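Local coordinates for In2-1 family protein, glutathione transferase lambda3 (Populus trichocarpa, PDB 4PQI), which binds glutathione and probably acts as a monomeric thiol transferase of the plant-specific Lambda class of glutathione transferases, at residues A[115-118]-A[119-122]. Residues are numbered along the deposited sequence; the frame is centred on the assembly and turned at random.
Sequences PKDP and AKKE
D117 OD1 accepts the backbone N-H of A119 at 3.0 Å, a capping bond from the residue just before helix 118-139, the N-cap. The bond is bent, with an N-H...O angle of 141°, and the donor meets OD1 on its anti side, 27° out of the carboxylate plane. With chi1 at -170°, the carboxylate carbon CG points directly away from D117's backbone N, which brings OD1 to the amide N-H of A119 at the open N-terminal end of the helix. The main chain takes up the helical pattern at once: K121 N donates to D117 O (3.0 Å), and E122 N to P118 O (3.1 Å). P118 fills the first position after the cap, where a proline's missing N-H costs no helical bond.

The aliphatic chain of K120, extended beyond CG, crosses D117 and P115 at about right angles, its CG lying 3.7 Å from D117 CB and its CB 3.8 Å from P115 CG. Its NZ is 5.0 Å from D117 OD2, not in contact with it, and forms a salt bridge with D166 and a hydrogen bond to L171 O. The D117 carboxylate, whose OD1 caps the helix, probably offsets the positive end of the helix dipole, while K120 ties this helix start to the loop between helices 151-160 and 177-197.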
ATOM      1  N   PRO A 115       3.595 -11.986 -12.214  1.00 52.11           N
ATOM      2  CA  PRO A 115       4.180 -12.637 -13.384  1.00 56.15           C
ATOM      3  C   PRO A 115       3.712 -14.081 -13.457  1.00 58.00           C
ATOM      4  O   PRO A 115       3.106 -14.566 -12.501  1.00 53.63           O
ATOM      5  CB  PRO A 115       5.680 -12.579 -13.099  1.00 56.85           C
ATOM      6  CG  PRO A 115       5.766 -12.614 -11.617  1.00 55.67           C
ATOM      7  CD  PRO A 115       4.568 -11.846 -11.116  1.00 52.73           C
ATOM      8  N   LYS A 116       3.990 -14.749 -14.573  1.00 62.67           N
ATOM      9  CA  LYS A 116       3.507 -16.107 -14.802  1.00 67.14           C
ATOM     10  C   LYS A 116       4.482 -17.149 -14.254  1.00 69.99           C
ATOM     11  O   LYS A 116       4.063 -18.219 -13.806  1.00 69.09           O
ATOM     12  CB  LYS A 116       3.240 -16.336 -16.296  1.00 72.36           C
ATOM     13  CG  LYS A 116       2.621 -17.695 -16.628  1.00 78.12           C
ATOM     14  CD  LYS A 116       2.026 -17.739 -18.032  1.00 82.64           C
ATOM     15  CE  LYS A 116       1.357 -19.089 -18.314  1.00 85.42           C
ATOM     16  NZ  LYS A 116       0.522 -19.071 -19.555  1.00 87.32           N
ATOM     17  N   ASP A 117       5.773 -16.822 -14.290  1.00 75.01           N
ATOM     18  CA  ASP A 117       6.837 -17.693 -13.789  1.00 44.51           C
ATOM     19  C   ASP A 117       6.485 -18.287 -12.422  1.00 44.44           C
ATOM     20  O   ASP A 117       6.313 -17.549 -11.442  1.00 50.69           O
ATOM     21  CB  ASP A 117       8.157 -16.906 -13.698  1.00 53.14           C
ATOM     22  CG  ASP A 117       9.372 -17.790 -13.421  1.00 61.74           C
ATOM     23  OD1 ASP A 117       9.251 -18.837 -12.747  1.00 64.87           O
ATOM     24  OD2 ASP A 117      10.473 -17.419 -13.873  1.00 64.82           O
ATOM     25  N   PRO A 118       6.386 -19.625 -12.358  1.00 70.50           N
ATOM     26  CA  PRO A 118       6.022 -20.389 -11.161  1.00 61.79           C
ATOM     27  C   PRO A 118       6.943 -20.144  -9.965  1.00 54.78           C
ATOM     28  O   PRO A 118       6.443 -20.120  -8.834  1.00 48.41           O
ATOM     29  CB  PRO A 118       6.163 -21.840 -11.620  1.00 62.23           C
ATOM     30  CG  PRO A 118       5.979 -21.790 -13.083  1.00 65.96           C
ATOM     31  CD  PRO A 118       6.615 -20.506 -13.512  1.00 68.02           C
ATOM     32  N   ALA A 119       8.248 -19.985 -10.197  1.00 53.45           N
ATOM     33  CA  ALA A 119       9.174 -19.704  -9.097  1.00 51.33           C
ATOM     34  C   ALA A 119       8.935 -18.312  -8.513  1.00 50.55           C
ATOM     35  O   ALA A 119       9.090 -18.089  -7.311  1.00 49.19           O
ATOM     36  CB  ALA A 119      10.621 -19.851  -9.542  1.00 47.85           C
ATOM     37  N   LYS A 120       8.569 -17.372  -9.371  1.00 49.05           N
ATOM     38  CA  LYS A 120       8.262 -16.024  -8.919  1.00 44.06           C
ATOM     39  C   LYS A 120       6.938 -15.983  -8.146  1.00 43.45           C
ATOM     40  O   LYS A 120       6.836 -15.300  -7.126  1.00 43.70           O
ATOM     41  CB  LYS A 120       8.249 -15.076 -10.109  1.00 45.11           C
ATOM     42  CG  LYS A 120       9.583 -15.028 -10.821  1.00 50.41           C
ATOM     43  CD  LYS A 120       9.622 -13.898 -11.827  1.00 56.24           C
ATOM     44  CE  LYS A 120      11.000 -13.788 -12.447  1.00 60.71           C
ATOM     45  NZ  LYS A 120      11.140 -12.519 -13.196  1.00 61.27           N
ATOM     46  N   LYS A 121       5.952 -16.746  -8.619  1.00 48.27           N
ATOM     47  CA  LYS A 121       4.667 -16.903  -7.933  1.00 49.95           C
ATOM     48  C   LYS A 121       4.862 -17.441  -6.521  1.00 46.64           C
ATOM     49  O   LYS A 121       4.221 -16.975  -5.578  1.00 42.65           O
ATOM     50  CB  LYS A 121       3.755 -17.868  -8.698  1.00 57.36           C
ATOM     51  CG  LYS A 121       3.329 -17.412 -10.088  1.00 65.51           C
ATOM     52  CD  LYS A 121       2.044 -16.594 -10.060  1.00 73.10           C
ATOM     53  CE  LYS A 121       0.824 -17.454  -9.742  1.00 79.46           C
ATOM     54  NZ  LYS A 121      -0.454 -16.669  -9.826  1.00 81.52           N
ATOM     55  N   GLU A 122       5.722 -18.448  -6.377  1.00 41.60           N
ATOM     56  CA  GLU A 122       6.027 -18.971  -5.049  1.00 43.78           C
ATOM     57  C   GLU A 122       6.723 -17.966  -4.123  1.00 45.10           C
ATOM     58  O   GLU A 122       6.379 -17.862  -2.943  1.00 47.62           O
ATOM     59  CB  GLU A 122       6.831 -20.265  -5.132  1.00 53.29           C
ATOM     60  CG  GLU A 122       5.929 -21.472  -5.276  1.00 67.85           C
ATOM     61  CD  GLU A 122       4.701 -21.371  -4.383  1.00 77.56           C
ATOM     62  OE1 GLU A 122       4.864 -21.392  -3.140  1.00 82.65           O
ATOM     63  OE2 GLU A 122       3.577 -21.251  -4.918  1.00 80.43           O
TER